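PDB 4RXV: uncharacterized protein from Legionella pneumophila subsp. pneumophila str. Philadelphia 1, which is uncharacterised, but carries an N-terminal domain of the RavJ peptidase family in the papain-like CA clan and so is probably a cysteine-protease-like enzyme. Local coordinates for residues G111-D116 with T142-K147; Q118-Y123 with T214-G219; Q47-N52 with P58-W63; Q83-S88 with A96-E101. One frame throughout, in Å; residues are numbered along the deposited sequence. Where two conformers were deposited one is given.

Contact 1. Residues G111-D116 with T142-K147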
loop_
_atom_site.group_PDB
_atom_site.type_symbol
_atom_site.label_atom_id
_atom_site.label_comp_id
_atom_site.label_asym_id
_atom_site.label_seq_id
_atom_site.Cartn_x
_atom_site.Cartn_y
_atom_site.Cartn_z
ATOM N N GLY A 111 -5.768 -4.264 -2.120
ATOM C CA GLY A 111 -7.040 -4.294 -2.826
ATOM C C GLY A 111 -6.894 -4.175 -4.323
ATOM O O GLY A 111 -7.513 -4.939 -5.069
ATOM N N VAL A 112 -6.078 -3.232 -4.777
ATOM C CA VAL A 112 -5.829 -3.067 -6.207
ATOM C C VAL A 112 -5.341 -4.374 -6.830
ATOM O O VAL A 112 -5.778 -4.762 -7.909
ATOM C CB VAL A 112 -4.830 -1.918 -6.445
ATOM C CG1 VAL A 112 -4.334 -1.892 -7.869
ATOM C CG2 VAL A 112 -5.451 -0.566 -6.047
ATOM N N LEU A 113 -4.406 -5.025 -6.159
ATOM C CA LEU A 113 -3.797 -6.235 -6.684
ATOM C C LEU A 113 -4.737 -7.427 -6.627
ATOM O O LEU A 113 -4.792 -8.214 -7.564
ATOM C CB LEU A 113 -2.517 -6.521 -5.922
ATOM C CG LEU A 113 -1.478 -5.421 -6.081
ATOM C CD1 LEU A 113 -0.382 -5.583 -5.029
ATOM C CD2 LEU A 113 -0.937 -5.309 -7.470
ATOM N N LEU A 114 -5.493 -7.564 -5.544
ATOM C CA LEU A 114 -6.457 -8.644 -5.388
ATOM C C LEU A 114 -7.593 -8.519 -6.395
ATOM O O LEU A 114 -8.266 -9.495 -6.691
ATOM C CB LEU A 114 -6.980 -8.698 -3.939
ATOM C CG LEU A 114 -5.974 -9.289 -2.940
ATOM C CD1 LEU A 114 -6.300 -8.909 -1.525
ATOM C CD2 LEU A 114 -5.893 -10.792 -3.073
ATOM N N ASP A 115 -7.849 -7.311 -6.878
ATOM C CA ASP A 115 -8.935 -7.054 -7.809
ATOM C C ASP A 115 -8.552 -7.374 -9.245
ATOM O O ASP A 115 -9.398 -7.289 -10.107
ATOM C CB ASP A 115 -9.351 -5.587 -7.719
ATOM C CG ASP A 115 -10.645 -5.314 -8.430
ATOM O OD1 ASP A 115 -11.643 -5.973 -8.097
ATOM O OD2 ASP A 115 -10.652 -4.444 -9.326
ATOM N N ASP A 116 -7.292 -7.716 -9.495
ATOM C CA ASP A 116 -6.795 -7.950 -10.850
ATOM C C ASP A 116 -6.770 -9.441 -11.188
ATOM O O ASP A 116 -6.092 -10.225 -10.544
ATOM C CB ASP A 116 -5.387 -7.366 -10.970
ATOM C CG ASP A 116 -4.858 -7.391 -12.384
ATOM O OD1 ASP A 116 -4.683 -8.497 -12.931
ATOM O OD2 ASP A 116 -4.592 -6.302 -12.947
ATOM N N THR A 142 2.659 -4.500 1.390
ATOM C CA THR A 142 2.018 -5.539 0.589
ATOM C C THR A 142 3.064 -6.276 -0.210
ATOM O O THR A 142 3.998 -5.661 -0.742
ATOM C CB THR A 142 0.887 -4.932 -0.226
ATOM O OG1 THR A 142 -0.123 -4.552 0.708
ATOM C CG2 THR A 142 0.289 -5.882 -1.248
ATOM N N LEU A 143 2.907 -7.595 -0.307
ATOM C CA LEU A 143 3.787 -8.444 -1.101
ATOM C C LEU A 143 3.010 -9.180 -2.177
ATOM O O LEU A 143 1.876 -9.607 -1.968
ATOM C CB LEU A 143 4.496 -9.510 -0.263
ATOM C CG LEU A 143 5.287 -9.025 0.947
ATOM C CD1 LEU A 143 5.837 -10.251 1.703
ATOM C CD2 LEU A 143 6.386 -8.080 0.544
ATOM N N LEU A 144 3.672 -9.343 -3.310
ATOM C CA LEU A 144 3.293 -10.310 -4.338
ATOM C C LEU A 144 4.276 -11.460 -4.286
ATOM O O LEU A 144 5.469 -11.251 -4.473
ATOM C CB LEU A 144 3.326 -9.658 -5.719
ATOM C CG LEU A 144 2.261 -8.582 -5.940
ATOM C CD1 LEU A 144 2.667 -7.637 -7.064
ATOM C CD2 LEU A 144 0.931 -9.200 -6.247
ATOM N N VAL A 145 3.799 -12.661 -3.963
ATOM C CA VAL A 145 4.684 -13.820 -3.890
ATOM C C VAL A 145 4.311 -14.795 -4.994
ATOM O O VAL A 145 3.150 -14.975 -5.296
ATOM C CB VAL A 145 4.656 -14.507 -2.499
ATOM C CG1 VAL A 145 5.200 -13.546 -1.427
ATOM C CG2 VAL A 145 3.272 -15.003 -2.134
ATOM N N PRO A 146 5.307 -15.414 -5.627
ATOM C CA PRO A 146 4.977 -16.366 -6.678
ATOM C C PRO A 146 4.093 -17.484 -6.144
ATOM O O PRO A 146 4.232 -17.927 -5.012
ATOM C CB PRO A 146 6.348 -16.880 -7.119
ATOM C CG PRO A 146 7.270 -15.748 -6.821
ATOM C CD PRO A 146 6.758 -15.175 -5.546
ATOM N N LYS A 147 3.146 -17.908 -6.967
ATOM C CA LYS A 147 2.235 -18.983 -6.606
ATOM C C LYS A 147 2.980 -20.165 -6.030
ATOM O O LYS A 147 3.947 -20.627 -6.638
ATOM C CB LYS A 147 1.523 -19.467 -7.866
ATOM C CG LYS A 147 0.432 -18.575 -8.328
ATOM C CD LYS A 147 -0.713 -18.610 -7.368
ATOM C CE LYS A 147 -1.893 -17.888 -7.935
ATOM N NZ LYS A 147 -2.971 -17.840 -6.939
#

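Contact 2. Residues Q118-Y123 with T214-G219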
loop_
_atom_site.group_PDB
_atom_site.type_symbol
_atom_site.label_atom_id
_atom_site.label_comp_id
_atom_site.label_asym_id
_atom_site.label_seq_id
_atom_site.Cartn_x
_atom_site.Cartn_y
_atom_site.Cartn_z
ATOM N N GLN A 118 -5.399 -11.143 -13.653
ATOM C CA GLN A 118 -4.138 -11.697 -14.140
ATOM C C GLN A 118 -3.113 -11.798 -13.008
ATOM O O GLN A 118 -2.217 -12.625 -13.034
ATOM C CB GLN A 118 -3.594 -10.864 -15.292
ATOM C CG GLN A 118 -4.489 -10.889 -16.514
ATOM C CD GLN A 118 -3.990 -9.974 -17.611
ATOM O OE1 GLN A 118 -3.170 -9.088 -17.371
ATOM N NE2 GLN A 118 -4.479 -10.188 -18.823
ATOM N N ILE A 119 -3.261 -10.957 -11.991
ATOM C CA ILE A 119 -2.464 -11.121 -10.779
ATOM C C ILE A 119 -2.892 -12.405 -10.057
ATOM O O ILE A 119 -2.049 -13.139 -9.570
ATOM C CB ILE A 119 -2.556 -9.915 -9.874
ATOM C CG1 ILE A 119 -1.973 -8.716 -10.619
ATOM C CG2 ILE A 119 -1.846 -10.202 -8.520
ATOM C CD1 ILE A 119 -0.789 -8.094 -9.948
ATOM N N ARG A 120 -4.192 -12.664 -10.010
ATOM C CA ARG A 120 -4.714 -13.849 -9.299
ATOM C C ARG A 120 -4.036 -15.143 -9.728
ATOM O O ARG A 120 -3.862 -16.059 -8.933
ATOM C CB ARG A 120 -6.213 -14.074 -9.565
ATOM C CG ARG A 120 -7.166 -13.133 -8.930
ATOM C CD ARG A 120 -7.414 -13.428 -7.447
ATOM N NE ARG A 120 -8.310 -12.398 -6.950
ATOM C CZ ARG A 120 -9.599 -12.552 -6.706
ATOM N NH1 ARG A 120 -10.197 -13.722 -6.818
ATOM N NH2 ARG A 120 -10.287 -11.511 -6.313
ATOM N N THR A 121 -3.710 -15.268 -11.009
ATOM C CA THR A 121 -3.178 -16.544 -11.485
ATOM C C THR A 121 -1.653 -16.631 -11.478
ATOM O O THR A 121 -1.089 -17.696 -11.704
ATOM C CB THR A 121 -3.679 -16.860 -12.896
ATOM O OG1 THR A 121 -3.185 -15.872 -13.796
ATOM C CG2 THR A 121 -5.193 -16.867 -12.949
ATOM N N GLN A 122 -0.988 -15.513 -11.231
ATOM C CA GLN A 122 0.466 -15.454 -11.229
ATOM C C GLN A 122 1.072 -15.290 -9.830
ATOM O O GLN A 122 2.155 -15.827 -9.570
ATOM C CB GLN A 122 0.925 -14.320 -12.146
ATOM C CG GLN A 122 2.431 -14.101 -12.278
ATOM C CD GLN A 122 3.171 -15.220 -12.998
ATOM O OE1 GLN A 122 2.644 -16.301 -13.234
ATOM N NE2 GLN A 122 4.407 -14.936 -13.378
ATOM N N TYR A 123 0.389 -14.568 -8.937
ATOM C CA TYR A 123 0.909 -14.266 -7.626
ATOM C C TYR A 123 -0.139 -14.509 -6.564
ATOM O O TYR A 123 -1.322 -14.327 -6.804
ATOM C CB TYR A 123 1.329 -12.783 -7.548
ATOM C CG TYR A 123 2.529 -12.404 -8.379
ATOM C CD1 TYR A 123 3.806 -12.703 -7.950
ATOM C CD2 TYR A 123 2.398 -11.735 -9.578
ATOM C CE1 TYR A 123 4.917 -12.345 -8.705
ATOM C CE2 TYR A 123 3.498 -11.394 -10.338
ATOM C CZ TYR A 123 4.755 -11.705 -9.900
ATOM O OH TYR A 123 5.826 -11.350 -10.686
ATOM N N THR A 214 -11.563 -17.128 -3.676
ATOM C CA THR A 214 -12.062 -17.589 -4.968
ATOM C C THR A 214 -13.417 -16.980 -5.336
ATOM O O THR A 214 -13.710 -16.766 -6.516
ATOM C CB THR A 214 -12.187 -19.103 -4.985
ATOM O OG1 THR A 214 -10.945 -19.664 -4.572
ATOM C CG2 THR A 214 -12.524 -19.542 -6.371
ATOM N N SER A 215 -14.236 -16.706 -4.325
ATOM C CA SER A 215 -15.541 -16.097 -4.554
ATOM C C SER A 215 -15.487 -14.568 -4.568
ATOM O O SER A 215 -16.525 -13.911 -4.653
ATOM C CB SER A 215 -16.554 -16.574 -3.515
ATOM O OG SER A 215 -16.152 -16.233 -2.210
ATOM N N THR A 216 -14.293 -14.001 -4.488
ATOM C CA THR A 216 -14.131 -12.557 -4.520
ATOM C C THR A 216 -13.969 -12.137 -5.978
ATOM O O THR A 216 -13.003 -12.485 -6.640
ATOM C CB THR A 216 -12.918 -12.123 -3.678
ATOM O OG1 THR A 216 -13.092 -12.563 -2.327
ATOM C CG2 THR A 216 -12.772 -10.608 -3.679
ATOM N N ARG A 217 -14.926 -11.361 -6.449
ATOM C CA ARG A 217 -14.953 -10.841 -7.802
ATOM C C ARG A 217 -13.731 -9.990 -8.124
ATOM O O ARG A 217 -13.230 -9.257 -7.274
ATOM C CB ARG A 217 -16.193 -9.948 -7.920
ATOM C CG ARG A 217 -16.799 -9.832 -9.296
ATOM C CD ARG A 217 -18.261 -9.349 -9.211
ATOM N NE ARG A 217 -19.073 -9.789 -10.346
ATOM C CZ ARG A 217 -19.796 -10.910 -10.381
ATOM N NH1 ARG A 217 -19.802 -11.754 -9.356
ATOM N NH2 ARG A 217 -20.483 -11.219 -11.474
ATOM N N THR A 218 -13.255 -10.074 -9.356
ATOM C CA THR A 218 -12.240 -9.161 -9.845
ATOM C C THR A 218 -12.878 -8.041 -10.676
ATOM O O THR A 218 -14.042 -8.131 -11.072
ATOM C CB THR A 218 -11.185 -9.900 -10.681
ATOM O OG1 THR A 218 -11.804 -10.560 -11.800
ATOM C CG2 THR A 218 -10.438 -10.912 -9.829
ATOM N N GLY A 219 -12.128 -6.983 -10.960
ATOM C CA GLY A 219 -12.661 -5.886 -11.759
ATOM C C GLY A 219 -13.675 -5.017 -11.026
ATOM O O GLY A 219 -14.456 -4.298 -11.652
#

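Contact 3. Residues Q47-N52 with P58-W63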
loop_
_atom_site.group_PDB
_atom_site.type_symbol
_atom_site.label_atom_id
_atom_site.label_comp_id
_atom_site.label_asym_id
_atom_site.label_seq_id
_atom_site.Cartn_x
_atom_site.Cartn_y
_atom_site.Cartn_z
ATOM N N GLN A 47 0.446 20.033 5.350
ATOM C CA GLN A 47 0.310 21.256 6.111
ATOM C C GLN A 47 -1.065 21.870 5.872
ATOM O O GLN A 47 -1.752 22.289 6.811
ATOM C CB GLN A 47 1.420 22.236 5.732
ATOM C CG GLN A 47 2.777 21.794 6.225
ATOM C CD GLN A 47 2.819 21.653 7.739
ATOM O OE1 GLN A 47 3.179 20.599 8.273
ATOM N NE2 GLN A 47 2.442 22.714 8.437
ATOM N N LYS A 48 -1.469 21.931 4.610
ATOM C CA LYS A 48 -2.759 22.507 4.252
ATOM C C LYS A 48 -3.929 21.668 4.781
ATOM O O LYS A 48 -4.904 22.218 5.293
ATOM C CB LYS A 48 -2.839 22.653 2.734
ATOM C CG LYS A 48 -1.845 23.669 2.197
ATOM C CD LYS A 48 -1.868 23.783 0.691
ATOM C CE LYS A 48 -0.899 24.873 0.242
ATOM N NZ LYS A 48 -1.014 25.230 -1.197
ATOM N N TYR A 49 -3.819 20.348 4.677
ATOM C CA TYR A 49 -4.841 19.449 5.183
ATOM C C TYR A 49 -5.049 19.580 6.690
ATOM O O TYR A 49 -6.189 19.636 7.169
ATOM C CB TYR A 49 -4.414 18.024 4.848
ATOM C CG TYR A 49 -5.225 16.950 5.508
ATOM C CD1 TYR A 49 -6.365 16.460 4.904
ATOM C CD2 TYR A 49 -4.830 16.392 6.726
ATOM C CE1 TYR A 49 -7.093 15.441 5.479
ATOM C CE2 TYR A 49 -5.547 15.361 7.311
ATOM C CZ TYR A 49 -6.680 14.899 6.694
ATOM O OH TYR A 49 -7.417 13.872 7.247
ATOM N N SER A 50 -3.941 19.594 7.424
ATOM C CA SER A 50 -3.959 19.337 8.867
ATOM C C SER A 50 -4.782 20.348 9.632
ATOM O O SER A 50 -5.403 19.997 10.643
ATOM C CB SER A 50 -2.535 19.299 9.428
ATOM O OG SER A 50 -1.872 20.541 9.254
ATOM N N THR A 51 -4.805 21.588 9.143
ATOM C CA THR A 51 -5.515 22.671 9.812
ATOM C C THR A 51 -6.768 23.112 9.068
ATOM O O THR A 51 -7.388 24.082 9.464
ATOM C CB THR A 51 -4.605 23.890 9.991
ATOM O OG1 THR A 51 -4.056 24.257 8.712
ATOM C CG2 THR A 51 -3.492 23.559 10.967
ATOM N N ASN A 52 -7.145 22.401 8.010
ATOM C CA ASN A 52 -8.404 22.660 7.317
ATOM C C ASN A 52 -9.507 22.032 8.146
ATOM O O ASN A 52 -9.372 20.898 8.577
ATOM C CB ASN A 52 -8.353 22.036 5.913
ATOM C CG ASN A 52 -9.531 22.428 5.045
ATOM O OD1 ASN A 52 -10.688 22.255 5.428
ATOM N ND2 ASN A 52 -9.239 22.942 3.854
ATOM N N PRO A 58 -15.614 13.104 9.620
ATOM C CA PRO A 58 -15.475 11.742 9.091
ATOM C C PRO A 58 -15.636 11.738 7.570
ATOM O O PRO A 58 -16.450 12.516 7.052
ATOM C CB PRO A 58 -16.634 10.981 9.752
ATOM C CG PRO A 58 -17.082 11.816 10.892
ATOM C CD PRO A 58 -16.789 13.236 10.500
ATOM N N PRO A 59 -14.917 10.856 6.859
ATOM C CA PRO A 59 -14.031 9.807 7.380
ATOM C C PRO A 59 -12.585 10.273 7.566
ATOM O O PRO A 59 -11.760 9.490 8.030
ATOM C CB PRO A 59 -14.077 8.755 6.273
ATOM C CG PRO A 59 -14.185 9.573 5.023
ATOM C CD PRO A 59 -15.070 10.751 5.398
ATOM N N PHE A 60 -12.282 11.514 7.185
ATOM C CA PHE A 60 -10.917 12.023 7.238
ATOM C C PHE A 60 -10.297 11.882 8.623
ATOM O O PHE A 60 -9.133 11.480 8.753
ATOM C CB PHE A 60 -10.880 13.476 6.757
ATOM C CG PHE A 60 -11.494 13.641 5.409
ATOM C CD1 PHE A 60 -10.815 13.238 4.269
ATOM C CD2 PHE A 60 -12.797 14.103 5.283
ATOM C CE1 PHE A 60 -11.416 13.333 3.032
ATOM C CE2 PHE A 60 -13.385 14.207 4.054
ATOM C CZ PHE A 60 -12.697 13.822 2.928
ATOM N N SER A 61 -11.069 12.215 9.660
ATOM C CA SER A 61 -10.616 12.075 11.040
ATOM C C SER A 61 -10.079 10.668 11.325
ATOM O O SER A 61 -9.033 10.505 11.969
ATOM C CB SER A 61 -11.779 12.347 12.014
ATOM O OG SER A 61 -12.158 13.705 12.066
ATOM N N GLN A 62 -10.821 9.662 10.881
ATOM C CA GLN A 62 -10.477 8.274 11.145
ATOM C C GLN A 62 -9.316 7.812 10.249
ATOM O O GLN A 62 -8.404 7.091 10.702
ATOM C CB GLN A 62 -11.695 7.366 10.953
ATOM C CG GLN A 62 -12.812 7.530 11.993
ATOM C CD GLN A 62 -13.607 8.827 11.859
ATOM O OE1 GLN A 62 -13.945 9.272 10.750
ATOM N NE2 GLN A 62 -13.905 9.440 12.996
ATOM N N TRP A 63 -9.311 8.260 8.988
ATOM C CA TRP A 63 -8.218 7.891 8.076
ATOM C C TRP A 63 -6.888 8.444 8.605
ATOM O O TRP A 63 -5.837 7.822 8.477
ATOM C CB TRP A 63 -8.487 8.439 6.686
ATOM C CG TRP A 63 -9.612 7.797 5.972
ATOM C CD1 TRP A 63 -10.213 6.609 6.268
ATOM C CD2 TRP A 63 -10.268 8.296 4.805
ATOM N NE1 TRP A 63 -11.189 6.319 5.342
ATOM C CE2 TRP A 63 -11.252 7.347 4.440
ATOM C CE3 TRP A 63 -10.114 9.449 4.022
ATOM C CZ2 TRP A 63 -12.066 7.511 3.329
ATOM C CZ3 TRP A 63 -10.933 9.616 2.923
ATOM C CH2 TRP A 63 -11.892 8.645 2.583
#

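Contact 4. Residues Q83-S88 with A96-E101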
loop_
_atom_site.group_PDB
_atom_site.type_symbol
_atom_site.label_atom_id
_atom_site.label_comp_id
_atom_site.label_asym_id
_atom_site.label_seq_id
_atom_site.Cartn_x
_atom_site.Cartn_y
_atom_site.Cartn_z
ATOM N N GLN A 83 -13.064 2.771 -0.940
ATOM C CA GLN A 83 -13.486 3.823 -0.029
ATOM C C GLN A 83 -12.504 4.977 -0.007
ATOM O O GLN A 83 -12.914 6.138 0.035
ATOM C CB GLN A 83 -13.621 3.261 1.367
ATOM C CG GLN A 83 -14.812 2.357 1.534
ATOM C CD GLN A 83 -16.118 3.035 1.133
ATOM O OE1 GLN A 83 -16.858 2.538 0.277
ATOM N NE2 GLN A 83 -16.396 4.187 1.738
ATOM N N ARG A 84 -11.211 4.680 -0.066
ATOM C CA ARG A 84 -10.222 5.746 -0.030
ATOM C C ARG A 84 -10.165 6.527 -1.325
ATOM O O ARG A 84 -9.650 7.632 -1.328
ATOM C CB ARG A 84 -8.825 5.183 0.250
ATOM C CG ARG A 84 -8.608 4.413 1.531
ATOM C CD ARG A 84 -8.894 5.237 2.713
ATOM N NE ARG A 84 -8.856 4.531 4.014
ATOM C CZ ARG A 84 -9.737 3.616 4.416
ATOM N NH1 ARG A 84 -10.666 3.151 3.587
ATOM N NH2 ARG A 84 -9.666 3.136 5.654
ATOM N N ASN A 85 -10.688 5.976 -2.420
ATOM C CA ASN A 85 -10.695 6.651 -3.723
ATOM C C ASN A 85 -11.960 7.454 -3.986
ATOM O O ASN A 85 -12.102 8.074 -5.036
ATOM C CB ASN A 85 -10.500 5.652 -4.857
ATOM C CG ASN A 85 -9.046 5.262 -5.045
ATOM O OD1 ASN A 85 -8.147 5.679 -4.306
ATOM N ND2 ASN A 85 -8.809 4.461 -6.058
ATOM N N LYS A 86 -12.886 7.472 -3.047
ATOM C CA LYS A 86 -14.051 8.326 -3.193
ATOM C C LYS A 86 -13.654 9.807 -3.125
ATOM O O LYS A 86 -12.882 10.226 -2.261
ATOM C CB LYS A 86 -15.098 7.976 -2.140
ATOM C CG LYS A 86 -15.678 6.598 -2.377
ATOM C CD LYS A 86 -16.836 6.273 -1.446
ATOM C CE LYS A 86 -17.375 4.862 -1.702
ATOM N NZ LYS A 86 -17.781 4.633 -3.119
ATOM N N LYS A 87 -14.166 10.591 -4.069
ATOM C CA LYS A 87 -13.900 12.018 -4.090
ATOM C C LYS A 87 -15.046 12.746 -3.433
ATOM O O LYS A 87 -16.192 12.568 -3.791
ATOM C CB LYS A 87 -13.709 12.531 -5.514
ATOM C CG LYS A 87 -12.499 11.936 -6.201
ATOM C CD LYS A 87 -12.397 12.440 -7.622
ATOM C CE LYS A 87 -11.283 11.735 -8.380
ATOM N NZ LYS A 87 -11.174 12.250 -9.769
ATOM N N SER A 88 -14.723 13.566 -2.452
ATOM C CA SER A 88 -15.726 14.379 -1.807
ATOM C C SER A 88 -15.446 15.820 -2.145
ATOM O O SER A 88 -14.598 16.124 -2.988
ATOM C CB SER A 88 -15.685 14.196 -0.292
ATOM O OG SER A 88 -14.592 14.901 0.264
ATOM N N ALA A 96 -8.958 16.445 -5.186
ATOM C CA ALA A 96 -9.719 15.782 -4.141
ATOM C C ALA A 96 -8.787 15.105 -3.154
ATOM O O ALA A 96 -7.854 14.407 -3.529
ATOM C CB ALA A 96 -10.670 14.768 -4.730
ATOM N N VAL A 97 -9.099 15.276 -1.880
ATOM C CA VAL A 97 -8.304 14.725 -0.797
ATOM C C VAL A 97 -8.557 13.230 -0.586
ATOM O O VAL A 97 -9.696 12.784 -0.441
ATOM C CB VAL A 97 -8.617 15.488 0.498
ATOM C CG1 VAL A 97 -7.986 14.829 1.707
ATOM C CG2 VAL A 97 -8.130 16.909 0.379
ATOM N N ARG A 98 -7.459 12.481 -0.549
ATOM C CA ARG A 98 -7.405 11.095 -0.067
ATOM C C ARG A 98 -6.356 11.062 1.026
ATOM O O ARG A 98 -5.383 11.811 0.938
ATOM C CB ARG A 98 -7.052 10.135 -1.204
ATOM C CG ARG A 98 -8.069 10.159 -2.351
ATOM C CD ARG A 98 -7.684 9.171 -3.466
ATOM N NE ARG A 98 -6.457 9.614 -4.097
ATOM C CZ ARG A 98 -5.675 8.867 -4.874
ATOM N NH1 ARG A 98 -5.987 7.608 -5.183
ATOM N NH2 ARG A 98 -4.562 9.399 -5.353
ATOM N N VAL A 99 -6.553 10.223 2.037
ATOM C CA VAL A 99 -5.690 10.241 3.207
ATOM C C VAL A 99 -5.280 8.845 3.608
ATOM O O VAL A 99 -6.104 7.954 3.673
ATOM C CB VAL A 99 -6.414 10.872 4.422
ATOM C CG1 VAL A 99 -5.456 10.978 5.619
ATOM C CG2 VAL A 99 -7.015 12.212 4.092
ATOM N N SER A 100 -4.008 8.685 3.967
ATOM C CA SER A 100 -3.549 7.451 4.602
ATOM C C SER A 100 -2.282 7.720 5.425
ATOM O O SER A 100 -1.890 8.879 5.626
ATOM C CB SER A 100 -3.361 6.338 3.574
ATOM O OG SER A 100 -3.293 5.084 4.192
ATOM N N GLU A 101 -1.664 6.656 5.933
ATOM C CA GLU A 101 -0.536 6.777 6.840
ATOM C C GLU A 101 0.233 5.442 6.859
ATOM O O GLU A 101 -0.107 4.493 6.131
ATOM C CB GLU A 101 -0.991 7.250 8.238
ATOM C CG GLU A 101 -2.269 6.596 8.736
ATOM C CD GLU A 101 -2.123 5.113 8.806
ATOM O OE1 GLU A 101 -2.863 4.395 8.106
ATOM O OE2 GLU A 101 -1.236 4.656 9.557
HETATM O O HOH W 1 -6.202 5.326 4.719
HETATM O O HOH W 2 -11.410 10.721 -0.041
HETATM O O HOH W 3 -12.151 14.376 -1.179
#

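Contact 1. Residues G111-D116 with T142-K147
L113 meets T142 and L144 through one methyl group. Its CD1 lies 3.9 Å from CG2 of T142 and 4.0 Å from CD2 of L144, and CG of L144 stands 4.1 Å from that same CD1, so a single leucine branch rests between two residues of the strand. T142 and L144 are two apart in strand 136-146 and both turn their methyls to the helix, while L143 between them points to the other side, where I128, F163 and I169 receive it. The L113 and T142 side chains run past one another in opposite directions, whereas L113 and L144 meet at a slant. The backbones stay well apart, 8.5 Å between CA of L113 and CA of L144, and side chains alone bridge the gap.

OG1 of T142 is hydrogen-bonded to the carbonyl of A106, near the start of helix 105-114, a bond that probably helps to hold the side chain in place. Its chi1 of -68° sets CG2 opposite the backbone N, where it faces L113. I9 of helix 6-14 and V170 of the neighbouring strand 168-170 each touch both leucines. Farther along, D116 is the N-cap of helix 117-122, its OD1 accepting from the backbone N of I119.

All three touching residues are buried. The helix is therefore seated on the sheet by dispersion and the hydrophobic effect, with the one polar atom among the touching side chains, OG1 of T142, already satisfied by A106.

Contact 2. Residues Q118-Y123 with T214-G219
The R120 guanidinium carries the methyl of T218 on one face and the carbonyl of T216 at its edge. CG2 of T218 sits 3.5 Å above the plane, offset toward the rim, with CZ of R120 3.6 Å from that CG2. In the plane, NH1 and NH2 both grip one acceptor, T216 O: NH1 of R120 is 3.1 Å from T216 O and NH2 of R120 is 2.9 Å from it. Neither bond is straight, with N-H...O angles of 138° and 146°, as expected when two nitrogens share one oxygen. NH1 comes in the plane of the carbonyl and NH2 from above it. CG2 of T216 adds a contact, 3.7 Å from NH2 of R120.

The chain of R120 bends at chi2 (-78°) before running straight through chi3, which carries the head across to the loop. T218 offers its methyl because CG2 lies opposite its own carbonyl carbon. The head is further fixed by L114, whose carbonyl also accepts from NH2, so two backbone oxygens hold the group against rotation.

R120 thus ties the weakly bonded helix 117-122 to the loop that follows strand 202-206. L213 of that loop touches the arginine too, and G219 is bonded by its backbone to D115. T216 also packs on A74, Q75 and I78 of helix 74-84, while I119 turns to I9 of helix 6-14 and L144 of strand 136-146.

Contact 3. Residues Q47-N52 with P58-W63
Two helices joined by a short linker, 37-50 and 60-64, come together here through Y49 near the end of the first and F60 at the start of the second. The tyrosine reaches over with its hydroxyl: OH of Y49 lies 3.5 Å from CB of F60, which sits at the edge of the tyrosine ring, close to its plane. OH of Y49 also approaches the carbonyl O of F60 to 3.3 Å, but the angle is too poor for a hydrogen bond, and the contact rests on the hydroxyl lying against CB. With CG of Y49 opposite the backbone N (chi1 170°), the ring extends from its helix across the gap, and the separation of the backbones is large, 9.8 Å between CA of Y49 and CA of F60.

Both residues are buried and share a floor. Y49 and F60 each touch V99 of strand 95-100, and Y49 also reaches V97 and I92. The F60 ring meets F90 edge-to-face.

At the second helix the peptide before P59 is cis, and CG of P59 lies 3.4 Å above the W63 ring, offset toward its rim. The backbone N of W63 bonds to P59 O at 2.9 Å, the first turn of helix 60-64.

The unit is a pair of successive helices with a short linker, in which a tyrosine from one meets the first turn of the next and both side chains touch a strand of the small three-stranded sheet.

Contact 4. Residues Q83-S88 with A96-E101
R98 runs along the end of helix 74-84, and each part of its chain meets something there. CB lies 3.6 Å from the carbonyl O of R84, CG follows at 3.2 Å from that R84 O, and CD is still 3.3 Å from R84 O and 3.6 Å from OD1 of N85. The bend at chi3 (-66°) then turns the head so that NH1 of R98 gives a hydrogen bond to OD1 of N85, 3.0 Å long with an angle of 157°. OD1 lies in the guanidinium plane, but NH1 stands above the amide plane, the two planes being 48° apart. OD1 of N85 also accepts from H108, ND2 goes to E16, and the carbonyl of E16 takes NH2 of R98, while Y224 makes a cation-pi contact with R98.

Farther along, CG of K87 rests 3.7 Å from CB of A96. Three waters bridge the segments: one joins R84 NE to V99 O and to S100 OG, another joins the carbonyls of K86 and V97 by donating to both, and a third links S88 N to V97 O.

The touching parts of the two segments run nearly antiparallel, and their one direct hydrogen bond is supplemented by water bridges and by contacts of aliphatic carbons.

How the contacts relate
Contacts 3 and 4 adjoin, their centres 10 Å apart: contact 3 packs against the strand that contact 4 contains, and W63 lies against R84. Contacts 1 and 2 form the other pair, 8 Å apart between centres, and touch through backbone carbonyls of 111-116. Contact 3 is about 29 Å from contact 1, centre to centre, across the chain's middle. Contacts 1 and 3 are both buried, but contact 1 is methyl packing and contact 3 a tyrosine hydroxyl against a phenylalanine CB. Contacts 2 and 4, only partly buried, each rely on an arginine, gripping a carbonyl in contact 2 and an asparagine, with waters nearby, in contact 4.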